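Local coordinates for 1,3-1,4-beta-glucanase (Hordeum vulgare, PDB 1AQ0), which hydrolyses 1,4-beta-D-glucosidic linkages in mixed-linkage 1,3-1,4-beta-D-glucans, as a plant endoglucanase of glycosyl hydrolase family 17 with a TIM-barrel fold, at residues D57-L62 / R100-A105; V83-V88 / G119-T124; A105-H110 / V155-R160; A140-G145 / M218-G223. All coordinates share one frame; numbering follows the deposited sequence.

Contact 1. Residues D57-L62 / R100-A105; sequences DVLSNL and RNLVPA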
loop_
_atom_site.group_PDB
_atom_site.type_symbol
_atom_site.label_atom_id
_atom_site.label_comp_id
_atom_site.label_asym_id
_atom_site.label_seq_id
_atom_site.Cartn_x
_atom_site.Cartn_y
_atom_site.Cartn_z
ATOM N N ASP A 57 -33.075 2.905 -7.935
ATOM C CA ASP A 57 -34.368 3.579 -7.999
ATOM C C ASP A 57 -34.587 4.667 -6.948
ATOM O O ASP A 57 -35.490 5.487 -7.094
ATOM C CB ASP A 57 -35.525 2.565 -7.999
ATOM C CG ASP A 57 -35.600 1.750 -6.721
ATOM O OD1 ASP A 57 -34.598 1.108 -6.354
ATOM O OD2 ASP A 57 -36.679 1.734 -6.089
ATOM N N VAL A 58 -33.766 4.692 -5.901
ATOM C CA VAL A 58 -33.911 5.715 -4.865
ATOM C C VAL A 58 -32.888 6.844 -5.002
ATOM O O VAL A 58 -32.943 7.828 -4.265
ATOM C CB VAL A 58 -33.855 5.125 -3.412
ATOM C CG1 VAL A 58 -34.900 4.035 -3.240
ATOM C CG2 VAL A 58 -32.464 4.599 -3.077
ATOM N N LEU A 59 -31.995 6.730 -5.980
ATOM C CA LEU A 59 -30.959 7.733 -6.206
ATOM C C LEU A 59 -31.442 9.176 -6.405
ATOM O O LEU A 59 -30.957 10.081 -5.731
ATOM C CB LEU A 59 -30.061 7.324 -7.382
ATOM C CG LEU A 59 -28.662 6.792 -7.059
ATOM C CD1 LEU A 59 -28.732 5.694 -6.007
ATOM C CD2 LEU A 59 -28.006 6.285 -8.337
ATOM N N SER A 60 -32.386 9.407 -7.317
ATOM C CA SER A 60 -32.864 10.774 -7.561
ATOM C C SER A 60 -33.430 11.464 -6.319
ATOM O O SER A 60 -33.255 12.669 -6.140
ATOM C CB SER A 60 -33.862 10.827 -8.726
ATOM O OG SER A 60 -34.966 9.972 -8.514
ATOM N N ASN A 61 -34.067 10.691 -5.444
ATOM C CA ASN A 61 -34.625 11.232 -4.210
ATOM C C ASN A 61 -33.531 11.627 -3.227
ATOM O O ASN A 61 -33.599 12.683 -2.600
ATOM C CB ASN A 61 -35.555 10.221 -3.548
ATOM C CG ASN A 61 -37.008 10.526 -3.808
ATOM O OD1 ASN A 61 -37.509 10.308 -4.907
ATOM N ND2 ASN A 61 -37.688 11.061 -2.805
ATOM N N LEU A 62 -32.524 10.773 -3.092
ATOM C CA LEU A 62 -31.416 11.041 -2.186
ATOM C C LEU A 62 -30.614 12.254 -2.651
ATOM O O LEU A 62 -30.142 13.039 -1.833
ATOM C CB LEU A 62 -30.504 9.811 -2.067
ATOM C CG LEU A 62 -31.073 8.526 -1.443
ATOM C CD1 LEU A 62 -30.039 7.414 -1.527
ATOM C CD2 LEU A 62 -31.482 8.756 -0.002
ATOM N N ARG A 100 -25.796 11.696 -13.119
ATOM C CA ARG A 100 -25.731 13.083 -12.644
ATOM C C ARG A 100 -26.154 13.190 -11.175
ATOM O O ARG A 100 -25.779 14.135 -10.484
ATOM C CB ARG A 100 -26.631 13.991 -13.492
ATOM C CG ARG A 100 -26.215 14.137 -14.952
ATOM C CD ARG A 100 -27.207 15.006 -15.739
ATOM N NE ARG A 100 -28.542 14.408 -15.811
ATOM C CZ ARG A 100 -29.583 14.791 -15.072
ATOM N NH1 ARG A 100 -29.457 15.784 -14.196
ATOM N NH2 ARG A 100 -30.746 14.156 -15.183
ATOM N N ASN A 101 -26.930 12.214 -10.707
ATOM C CA ASN A 101 -27.418 12.192 -9.329
ATOM C C ASN A 101 -26.471 11.489 -8.359
ATOM O O ASN A 101 -26.662 11.540 -7.143
ATOM C CB ASN A 101 -28.772 11.486 -9.260
ATOM C CG ASN A 101 -29.871 12.252 -9.957
ATOM O OD1 ASN A 101 -29.943 13.476 -9.872
ATOM N ND2 ASN A 101 -30.745 11.530 -10.641
ATOM N N LEU A 102 -25.448 10.846 -8.905
ATOM C CA LEU A 102 -24.477 10.089 -8.123
ATOM C C LEU A 102 -23.779 10.880 -7.017
ATOM O O LEU A 102 -23.959 10.586 -5.837
ATOM C CB LEU A 102 -23.461 9.447 -9.071
ATOM C CG LEU A 102 -22.870 8.071 -8.763
ATOM C CD1 LEU A 102 -23.939 7.105 -8.266
ATOM C CD2 LEU A 102 -22.221 7.550 -10.035
ATOM N N VAL A 103 -22.992 11.887 -7.382
ATOM C CA VAL A 103 -22.289 12.676 -6.372
ATOM C C VAL A 103 -23.237 13.373 -5.393
ATOM O O VAL A 103 -23.014 13.332 -4.184
ATOM C CB VAL A 103 -21.296 13.678 -7.011
ATOM C CG1 VAL A 103 -20.629 14.521 -5.936
ATOM C CG2 VAL A 103 -20.242 12.918 -7.796
ATOM N N PRO A 104 -24.312 14.013 -5.892
ATOM C CA PRO A 104 -25.243 14.685 -4.974
ATOM C C PRO A 104 -25.802 13.707 -3.931
ATOM O O PRO A 104 -25.845 14.013 -2.734
ATOM C CB PRO A 104 -26.338 15.180 -5.913
ATOM C CG PRO A 104 -25.590 15.482 -7.156
ATOM C CD PRO A 104 -24.673 14.294 -7.293
ATOM N N ALA A 105 -26.195 12.518 -4.388
ATOM C CA ALA A 105 -26.740 11.497 -3.496
ATOM C C ALA A 105 -25.697 11.040 -2.473
ATOM O O ALA A 105 -26.010 10.882 -1.292
ATOM C CB ALA A 105 -27.258 10.312 -4.300
HETATM O O HOH W 1 -32.477 14.496 -8.263
#
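Asn-101 lays its amide against Ser-60: ND2 comes 3.7 Å from Ser-60 CB and lies close to Ser-60 CA, so the approach is to the carbon side of the serine and not to its hydroxyl. The torsion of Asn-101 (CG anti to the carbonyl carbon, chi1 -67°) carries the amide across to the other segment, and OD1 is left to accept a bond of 3.2 Å from a water. That water also donates to Ser-60 O at 2.9 Å, bridging backbone and amide beside the exposed Ser-60. Deeper in, contact is apolar. Leu-59 and Leu-102 lie alongside each other with their ends in the same direction, meeting through one methyl each, Leu-59 CD2 to Leu-102 CD1 at 4.1 Å. Ala-105 turns its CB toward the partner segment, where it meets Leu-62 CB at 4.0 Å and Leu-59 O at the same distance; the small methyl lets the backbones close to 4.9 Å between Leu-62 CA and Ala-105 CA. Helix 59-64 thus packs against the N-terminal part of helix 102-115, with Ala-63 extending the contact. Leu-59 and Ala-105 both touch Val-90 of strand 84-92, while Leu-102 reaches Val-154 of helix 145-161.

Contact 2. Residues V83-V88 / G119-T124; sequences VSFRYV and GHIKVT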
loop_
_atom_site.group_PDB
_atom_site.type_symbol
_atom_site.label_atom_id
_atom_site.label_comp_id
_atom_site.label_asym_id
_atom_site.label_seq_id
_atom_site.Cartn_x
_atom_site.Cartn_y
_atom_site.Cartn_z
ATOM N N VAL A 83 -25.716 -3.893 13.954
ATOM C CA VAL A 83 -25.089 -4.282 12.690
ATOM C C VAL A 83 -23.741 -3.597 12.486
ATOM O O VAL A 83 -23.610 -2.392 12.690
ATOM C CB VAL A 83 -26.006 -3.980 11.472
ATOM C CG1 VAL A 83 -25.299 -4.346 10.159
ATOM C CG2 VAL A 83 -27.304 -4.757 11.594
ATOM N N SER A 84 -22.741 -4.374 12.084
ATOM C CA SER A 84 -21.409 -3.838 11.833
ATOM C C SER A 84 -21.325 -3.289 10.408
ATOM O O SER A 84 -20.797 -3.944 9.513
ATOM C CB SER A 84 -20.360 -4.930 12.034
ATOM O OG SER A 84 -20.473 -5.498 13.327
ATOM N N PHE A 85 -21.893 -2.107 10.192
ATOM C CA PHE A 85 -21.870 -1.477 8.881
ATOM C C PHE A 85 -20.455 -1.042 8.545
ATOM O O PHE A 85 -19.753 -0.477 9.385
ATOM C CB PHE A 85 -22.793 -0.258 8.847
ATOM C CG PHE A 85 -24.251 -0.602 8.856
ATOM C CD1 PHE A 85 -24.848 -1.174 7.738
ATOM C CD2 PHE A 85 -25.033 -0.336 9.970
ATOM C CE1 PHE A 85 -26.214 -1.477 7.730
ATOM C CE2 PHE A 85 -26.398 -0.633 9.974
ATOM C CZ PHE A 85 -26.987 -1.205 8.850
ATOM N N ARG A 86 -20.046 -1.301 7.311
ATOM C CA ARG A 86 -18.715 -0.936 6.853
ATOM C C ARG A 86 -18.841 0.174 5.812
ATOM O O ARG A 86 -18.240 1.240 5.958
ATOM C CB ARG A 86 -18.022 -2.173 6.285
ATOM C CG ARG A 86 -16.564 -1.999 5.924
ATOM C CD ARG A 86 -15.896 -3.362 5.881
ATOM N NE ARG A 86 -14.557 -3.328 5.306
ATOM C CZ ARG A 86 -13.530 -2.644 5.804
ATOM N NH1 ARG A 86 -13.673 -1.913 6.903
ATOM N NH2 ARG A 86 -12.343 -2.711 5.210
ATOM N N TYR A 87 -19.631 -0.068 4.767
ATOM C CA TYR A 87 -19.842 0.935 3.721
ATOM C C TYR A 87 -21.307 1.031 3.322
ATOM O O TYR A 87 -22.069 0.080 3.480
ATOM C CB TYR A 87 -19.109 0.586 2.417
ATOM C CG TYR A 87 -17.644 0.256 2.511
ATOM C CD1 TYR A 87 -16.718 1.192 2.957
ATOM C CD2 TYR A 87 -17.181 -0.999 2.134
ATOM C CE1 TYR A 87 -15.357 0.877 3.026
ATOM C CE2 TYR A 87 -15.833 -1.321 2.196
ATOM C CZ TYR A 87 -14.929 -0.385 2.642
ATOM O OH TYR A 87 -13.602 -0.721 2.708
ATOM N N VAL A 88 -21.673 2.189 2.783
ATOM C CA VAL A 88 -23.001 2.411 2.233
ATOM C C VAL A 88 -22.671 2.599 0.750
ATOM O O VAL A 88 -21.947 3.526 0.376
ATOM C CB VAL A 88 -23.691 3.688 2.783
ATOM C CG1 VAL A 88 -24.956 3.987 1.973
ATOM C CG2 VAL A 88 -24.069 3.497 4.237
ATOM N N GLY A 119 -20.014 8.736 11.207
ATOM C CA GLY A 119 -19.044 9.126 10.195
ATOM C C GLY A 119 -17.984 8.096 9.841
ATOM O O GLY A 119 -17.203 8.306 8.912
ATOM N N HIS A 120 -17.925 7.006 10.599
ATOM C CA HIS A 120 -16.955 5.946 10.333
ATOM C C HIS A 120 -17.400 5.042 9.176
ATOM O O HIS A 120 -16.592 4.294 8.625
ATOM C CB HIS A 120 -16.700 5.119 11.597
ATOM C CG HIS A 120 -17.942 4.562 12.216
ATOM N ND1 HIS A 120 -18.803 5.286 13.007
ATOM C CD2 HIS A 120 -18.471 3.313 12.147
ATOM C CE1 HIS A 120 -19.802 4.478 13.384
ATOM N NE2 HIS A 120 -19.643 3.269 12.885
ATOM N N ILE A 121 -18.691 5.089 8.841
ATOM C CA ILE A 121 -19.245 4.301 7.740
ATOM C C ILE A 121 -19.012 5.105 6.465
ATOM O O ILE A 121 -19.562 6.194 6.302
ATOM C CB ILE A 121 -20.754 4.048 7.942
ATOM C CG1 ILE A 121 -20.981 3.291 9.252
ATOM C CG2 ILE A 121 -21.331 3.262 6.764
ATOM C CD1 ILE A 121 -22.443 3.202 9.686
ATOM N N LYS A 122 -18.170 4.587 5.580
ATOM C CA LYS A 122 -17.841 5.279 4.338
ATOM C C LYS A 122 -18.890 5.128 3.242
ATOM O O LYS A 122 -19.510 4.080 3.099
ATOM C CB LYS A 122 -16.472 4.813 3.817
ATOM C CG LYS A 122 -15.308 5.139 4.743
ATOM C CD LYS A 122 -15.247 6.639 5.004
ATOM C CE LYS A 122 -14.069 7.025 5.889
ATOM N NZ LYS A 122 -14.102 8.485 6.214
ATOM N N VAL A 123 -19.080 6.194 2.474
ATOM C CA VAL A 123 -20.033 6.210 1.373
ATOM C C VAL A 123 -19.258 6.056 0.073
ATOM O O VAL A 123 -18.283 6.771 -0.163
ATOM C CB VAL A 123 -20.817 7.542 1.334
ATOM C CG1 VAL A 123 -21.721 7.599 0.111
ATOM C CG2 VAL A 123 -21.631 7.693 2.601
ATOM N N THR A 124 -19.689 5.125 -0.765
ATOM C CA THR A 124 -19.023 4.884 -2.041
ATOM C C THR A 124 -20.079 4.507 -3.093
ATOM O O THR A 124 -21.274 4.680 -2.857
ATOM C CB THR A 124 -17.953 3.754 -1.880
ATOM O OG1 THR A 124 -17.325 3.493 -3.138
ATOM C CG2 THR A 124 -18.585 2.468 -1.360
HETATM O O HOH W 2 -16.022 1.694 7.360
#
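Two neighbouring parallel strands of the TIM barrel meet here, the first and last elements of the right-handed beta-alpha-beta unit formed by strand 84-92, helix 102-115 and strand 122-128. The register pairs Tyr-87 with Lys-122 and Val-88 with Val-123. Val-88 uses both its backbone polar atoms: its N donates to Lys-122 O at 2.9 Å (N-H...O angle 164°), and its O accepts from Thr-124 N at 3.0 Å. Toward the strand start the pairing frays. The bond from Lys-122 N to Arg-86 O is weak, at 3.4 Å, and a water donating to both Arg-86 O and His-120 O links the two segments there. On the face of Val-88, Ile-121 spans two neighbours with separate branches: CD1 touches Phe-85 CB at 3.6 Å, and CG2 touches Val-88 CG2 at 3.7 Å. With CG1 anti to the carbonyl carbon (chi1 -60°), the longer branch is the one that reaches Phe-85. An alanine here, lacking both CD1 and CG2, is likely to open a gap beside Phe-85 CB and Val-88 CG2. On the other face, Lys-122 CB lies in the plane of the Tyr-87 ring at its edge, 3.7 Å from CD1, while Arg-86 CG sits over the ring centre. The polar ends turn elsewhere: Tyr-87 OH and Arg-86 NE both reach Glu-271, and Lys-122 NZ bonds Thr-161 O. The chemistry is therefore divided: two straight backbone bonds at Val-88 and aliphatic packing hold the strand pair, while its charged and hydroxyl groups tie it to other parts of the barrel.

Contact 3. Residues A105-H110 / V155-R160; sequences AMKNVH and VQFLAR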
loop_
_atom_site.group_PDB
_atom_site.type_symbol
_atom_site.label_atom_id
_atom_site.label_comp_id
_atom_site.label_asym_id
_atom_site.label_seq_id
_atom_site.Cartn_x
_atom_site.Cartn_y
_atom_site.Cartn_z
ATOM N N ALA A 105 -26.195 12.518 -4.388
ATOM C CA ALA A 105 -26.740 11.497 -3.496
ATOM C C ALA A 105 -25.697 11.040 -2.473
ATOM O O ALA A 105 -26.010 10.882 -1.292
ATOM C CB ALA A 105 -27.258 10.312 -4.300
ATOM N N MET A 106 -24.460 10.833 -2.919
ATOM C CA MET A 106 -23.397 10.400 -2.014
ATOM C C MET A 106 -23.107 11.472 -0.970
ATOM O O MET A 106 -22.921 11.158 0.207
ATOM C CB MET A 106 -22.113 10.058 -2.782
ATOM C CG MET A 106 -22.195 8.793 -3.636
ATOM S SD MET A 106 -20.581 8.336 -4.339
ATOM C CE MET A 106 -20.654 9.092 -5.889
ATOM N N LYS A 107 -23.082 12.733 -1.398
ATOM C CA LYS A 107 -22.826 13.856 -0.494
ATOM C C LYS A 107 -23.894 13.917 0.582
ATOM O O LYS A 107 -23.588 14.067 1.764
ATOM C CB LYS A 107 -22.856 15.184 -1.247
ATOM C CG LYS A 107 -21.592 15.582 -1.982
ATOM C CD LYS A 107 -21.859 16.882 -2.744
ATOM C CE LYS A 107 -20.773 17.932 -2.533
ATOM N NZ LYS A 107 -19.588 17.733 -3.418
ATOM N N ASN A 108 -25.153 13.807 0.161
ATOM C CA ASN A 108 -26.277 13.861 1.093
ATOM C C ASN A 108 -26.275 12.705 2.085
ATOM O O ASN A 108 -26.543 12.906 3.269
ATOM C CB ASN A 108 -27.614 13.939 0.339
ATOM C CG ASN A 108 -27.837 15.293 -0.314
ATOM O OD1 ASN A 108 -27.180 16.272 0.031
ATOM N ND2 ASN A 108 -28.766 15.356 -1.258
ATOM N N VAL A 109 -25.961 11.497 1.616
ATOM C CA VAL A 109 -25.917 10.335 2.505
ATOM C C VAL A 109 -24.748 10.523 3.470
ATOM O O VAL A 109 -24.868 10.286 4.672
ATOM C CB VAL A 109 -25.746 9.013 1.712
ATOM C CG1 VAL A 109 -25.589 7.841 2.664
ATOM C CG2 VAL A 109 -26.948 8.788 0.807
ATOM N N HIS A 110 -23.631 10.999 2.942
ATOM C CA HIS A 110 -22.447 11.235 3.756
ATOM C C HIS A 110 -22.756 12.243 4.871
ATOM O O HIS A 110 -22.463 11.997 6.045
ATOM C CB HIS A 110 -21.306 11.752 2.877
ATOM C CG HIS A 110 -20.052 12.061 3.639
ATOM N ND1 HIS A 110 -19.638 13.347 3.846
ATOM C CD2 HIS A 110 -19.220 11.201 4.287
ATOM C CE1 HIS A 110 -18.567 13.257 4.616
ATOM N NE2 HIS A 110 -18.278 11.981 4.906
ATOM N N VAL A 155 -14.544 10.242 -8.264
ATOM C CA VAL A 155 -13.215 9.955 -7.727
ATOM C C VAL A 155 -12.744 11.093 -6.816
ATOM O O VAL A 155 -12.181 10.850 -5.746
ATOM C CB VAL A 155 -12.196 9.712 -8.875
ATOM C CG1 VAL A 155 -10.786 9.648 -8.336
ATOM C CG2 VAL A 155 -12.531 8.411 -9.605
ATOM N N GLN A 156 -13.022 12.332 -7.220
ATOM C CA GLN A 156 -12.636 13.505 -6.435
ATOM C C GLN A 156 -13.373 13.547 -5.099
ATOM O O GLN A 156 -12.791 13.900 -4.076
ATOM C CB GLN A 156 -12.855 14.789 -7.249
ATOM C CG GLN A 156 -11.861 14.926 -8.411
ATOM C CD GLN A 156 -12.326 15.866 -9.522
ATOM O OE1 GLN A 156 -13.192 16.726 -9.317
ATOM N NE2 GLN A 156 -11.743 15.704 -10.713
ATOM N N PHE A 157 -14.641 13.142 -5.099
ATOM C CA PHE A 157 -15.432 13.109 -3.869
ATOM C C PHE A 157 -14.855 12.052 -2.935
ATOM O O PHE A 157 -14.716 12.280 -1.735
ATOM C CB PHE A 157 -16.907 12.791 -4.178
ATOM C CG PHE A 157 -17.721 12.404 -2.963
ATOM C CD1 PHE A 157 -18.231 13.374 -2.107
ATOM C CD2 PHE A 157 -17.956 11.065 -2.665
ATOM C CE1 PHE A 157 -18.957 13.015 -0.974
ATOM C CE2 PHE A 157 -18.682 10.699 -1.533
ATOM C CZ PHE A 157 -19.181 11.676 -0.688
ATOM N N LEU A 158 -14.516 10.898 -3.504
ATOM C CA LEU A 158 -13.960 9.777 -2.747
ATOM C C LEU A 158 -12.606 10.131 -2.153
ATOM O O LEU A 158 -12.316 9.782 -1.004
ATOM C CB LEU A 158 -13.834 8.536 -3.641
ATOM C CG LEU A 158 -15.131 8.005 -4.260
ATOM C CD1 LEU A 158 -14.825 6.870 -5.217
ATOM C CD2 LEU A 158 -16.076 7.550 -3.168
ATOM N N ALA A 159 -11.782 10.830 -2.928
ATOM C CA ALA A 159 -10.459 11.239 -2.462
ATOM C C ALA A 159 -10.598 12.144 -1.246
ATOM O O ALA A 159 -9.941 11.934 -0.227
ATOM C CB ALA A 159 -9.707 11.957 -3.564
ATOM N N ARG A 160 -11.512 13.107 -1.333
ATOM C CA ARG A 160 -11.734 14.044 -0.234
ATOM C C ARG A 160 -12.318 13.416 1.032
ATOM O O ARG A 160 -12.055 13.898 2.133
ATOM C CB ARG A 160 -12.634 15.201 -0.681
ATOM C CG ARG A 160 -12.046 16.072 -1.788
ATOM C CD ARG A 160 -12.976 17.233 -2.171
ATOM N NE ARG A 160 -14.373 16.970 -1.827
ATOM C CZ ARG A 160 -15.382 16.923 -2.694
ATOM N NH1 ARG A 160 -15.174 17.122 -3.992
ATOM N NH2 ARG A 160 -16.611 16.666 -2.258
#
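Apolar packing centres on Phe-157, whose ring is directed at helix 102-115 with its CG anti to the backbone N (chi1 166°). Met-106 CB meets CE2 of the ring at 3.7 Å, and Lys-107 CG lies 3.8 Å from CE1, the lysine and phenylalanine side chains running alongside each other in reverse senses. His-110 CB comes to the ring edge, near its plane, at 4.2 Å from CZ. A Met-aromatic contact adds to this: Met-106 SD is 5.0 Å from the centroid of the Phe-157 ring and 52° off its normal, an oblique approach. A serine in place of Phe-157 would probably leave Met-106, Lys-107 and His-110 without their shared partner and open a gap between the helical segments 105-110 and 155-160, whose axes come within 11.4 Å at an angle of 22°. The remaining interaction is between like charges. Lys-107 NZ stands 3.4 Å from Arg-160 NH2, near the plane of the guanidinium and at its edge; both are donors, so the pair forms no hydrogen bond. Both residues are exposed, and solvent probably screens part of the repulsion. Cohesion between these two near-parallel segments hence rests on one aromatic side chain and its aliphatic and sulfur neighbours, with the charged pair likely to contribute little or slightly oppose it.

Contact 4. Residues A140-G145 / M218-G223; sequences AGSFTG and MGKHGG
Lys-220 stretches its whole chain across to the backbone of the other segment and bonds a carbonyl from above its plane: NZ donates to Gly-141 O at 2.9 Å, with a C=O...N angle of 132° and the nitrogen 48° out of the carbonyl plane. Fully extended beyond CG, the chain brings CE to 3.4 Å from Gly-141 O as NZ arrives. A second link is made by water. It accepts from Phe-143 N at 3.0 Å and, weakly, from His-221 NE2, lying in the plane of the imidazole at its edge. The lysine and histidine sit where helix 206-219 ends in a Schellman motif, defined by Gly-223 N to Met-218 O at 2.9 Å and a weak bond from Gly-222 N to Gly-219 O. Gly-222 has the positive phi of the C-prime residue, where a CB would collide with the carbonyl oxygen of His-221. His-221 N also donates to Met-218 O, from the other face of its plane. Strand 142-143 pairs with strand 132-134 in a small antiparallel hairpin. The rings of Phe-143 and His-221 are tilted at 45° to each other; His-221 CD2 comes to the edge of the phenyl ring, 3.8 Å from Phe-143 CD2. Phe-143 CZ reaches Met-218 CG at 4.3 Å, and the Phe-143 side chain also touches Phe-214 and Ala-217 of helix 206-219 and Met-151 of helix 145-161.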
loop_
_atom_site.group_PDB
_atom_site.type_symbol
_atom_site.label_atom_id
_atom_site.label_comp_id
_atom_site.label_asym_id
_atom_site.label_seq_id
_atom_site.Cartn_x
_atom_site.Cartn_y
_atom_site.Cartn_z
ATOM N N ALA A 140 -1.773 1.900 -19.268
ATOM C CA ALA A 140 -2.559 2.692 -20.202
ATOM C C ALA A 140 -4.039 2.749 -19.806
ATOM O O ALA A 140 -4.867 3.285 -20.546
ATOM C CB ALA A 140 -2.410 2.132 -21.612
ATOM N N GLY A 141 -4.364 2.202 -18.637
ATOM C CA GLY A 141 -5.739 2.182 -18.171
ATOM C C GLY A 141 -6.420 3.535 -18.144
ATOM O O GLY A 141 -5.838 4.529 -17.706
ATOM N N SER A 142 -7.660 3.581 -18.615
ATOM C CA SER A 142 -8.416 4.826 -18.622
ATOM C C SER A 142 -9.899 4.549 -18.797
ATOM O O SER A 142 -10.285 3.487 -19.289
ATOM C CB SER A 142 -7.920 5.748 -19.739
ATOM O OG SER A 142 -7.906 5.060 -20.974
ATOM N N PHE A 143 -10.725 5.476 -18.324
ATOM C CA PHE A 143 -12.172 5.350 -18.449
ATOM C C PHE A 143 -12.587 5.746 -19.860
ATOM O O PHE A 143 -11.814 6.359 -20.600
ATOM C CB PHE A 143 -12.887 6.267 -17.450
ATOM C CG PHE A 143 -12.600 5.950 -16.017
ATOM C CD1 PHE A 143 -12.784 4.658 -15.523
ATOM C CD2 PHE A 143 -12.134 6.936 -15.158
ATOM C CE1 PHE A 143 -12.502 4.355 -14.194
ATOM C CE2 PHE A 143 -11.850 6.646 -13.827
ATOM C CZ PHE A 143 -12.034 5.351 -13.342
ATOM N N THR A 144 -13.794 5.345 -20.243
ATOM C CA THR A 144 -14.342 5.696 -21.546
ATOM C C THR A 144 -14.618 7.195 -21.495
ATOM O O THR A 144 -14.696 7.775 -20.410
ATOM C CB THR A 144 -15.671 4.970 -21.796
ATOM O OG1 THR A 144 -16.586 5.270 -20.734
ATOM C CG2 THR A 144 -15.455 3.472 -21.868
ATOM N N GLY A 145 -14.815 7.812 -22.658
ATOM C CA GLY A 145 -15.086 9.241 -22.700
ATOM C C GLY A 145 -16.320 9.595 -21.894
ATOM O O GLY A 145 -16.316 10.550 -21.115
ATOM N N MET A 218 -8.005 5.911 -12.165
ATOM C CA MET A 218 -8.331 6.760 -11.024
ATOM C C MET A 218 -7.260 7.822 -10.787
ATOM O O MET A 218 -7.580 8.969 -10.466
ATOM C CB MET A 218 -8.496 5.931 -9.749
ATOM C CG MET A 218 -9.804 5.171 -9.639
ATOM S SD MET A 218 -9.982 4.375 -8.025
ATOM C CE MET A 218 -9.034 2.945 -8.283
ATOM N N GLY A 219 -5.994 7.433 -10.926
ATOM C CA GLY A 219 -4.889 8.356 -10.727
ATOM C C GLY A 219 -4.947 9.525 -11.690
ATOM O O GLY A 219 -4.609 10.652 -11.326
ATOM N N LYS A 220 -5.408 9.252 -12.909
ATOM C CA LYS A 220 -5.539 10.264 -13.957
ATOM C C LYS A 220 -6.678 11.255 -13.684
ATOM O O LYS A 220 -6.866 12.218 -14.439
ATOM C CB LYS A 220 -5.790 9.601 -15.317
ATOM C CG LYS A 220 -4.635 8.790 -15.869
ATOM C CD LYS A 220 -5.008 8.208 -17.225
ATOM C CE LYS A 220 -3.906 7.319 -17.770
ATOM N NZ LYS A 220 -4.307 6.663 -19.048
ATOM N N HIS A 221 -7.468 10.991 -12.644
ATOM C CA HIS A 221 -8.583 11.866 -12.294
ATOM C C HIS A 221 -8.490 12.435 -10.891
ATOM O O HIS A 221 -9.494 12.877 -10.332
ATOM C CB HIS A 221 -9.916 11.141 -12.475
ATOM C CG HIS A 221 -10.322 10.984 -13.903
ATOM N ND1 HIS A 221 -11.142 11.888 -14.548
ATOM C CD2 HIS A 221 -10.023 10.035 -14.820
ATOM C CE1 HIS A 221 -11.329 11.501 -15.792
ATOM N NE2 HIS A 221 -10.661 10.375 -15.987
ATOM N N GLY A 222 -7.285 12.427 -10.329
ATOM C CA GLY A 222 -7.075 12.958 -8.994
ATOM C C GLY A 222 -7.381 11.984 -7.871
ATOM O O GLY A 222 -7.617 12.398 -6.735
ATOM N N GLY A 223 -7.302 10.689 -8.156
ATOM C CA GLY A 223 -7.600 9.705 -7.136
ATOM C C GLY A 223 -6.488 8.733 -6.824
ATOM O O GLY A 223 -6.760 7.572 -6.543
HETATM O O HOH W 3 -9.308 7.901 -17.165
#

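Contacts 1, 2 and 3 gather round helix 102-115. Contact 1 packs its start on helix 59-64, contact 3 joins its next turns to helix 145-161, and contact 2 pairs the barrel strands on either side of it in the chain. Contacts 1 and 3 share Ala-105, with centres 12 Å apart; Val-123 of contact 2 packs on Met-106, Val-109 and His-110 of contact 3. Contact 4 lies about 18 Å from contact 3, centre to centre, but touches it through Val-155 and Gly-223. Contact 1 closes before contact 3 opens, whereas contact 2 crosses both, as does contact 4 with contact 3. Contacts 1 to 3 thus sample one beta-alpha-beta unit with its neighbours, contact 4 the adjoining hairpin.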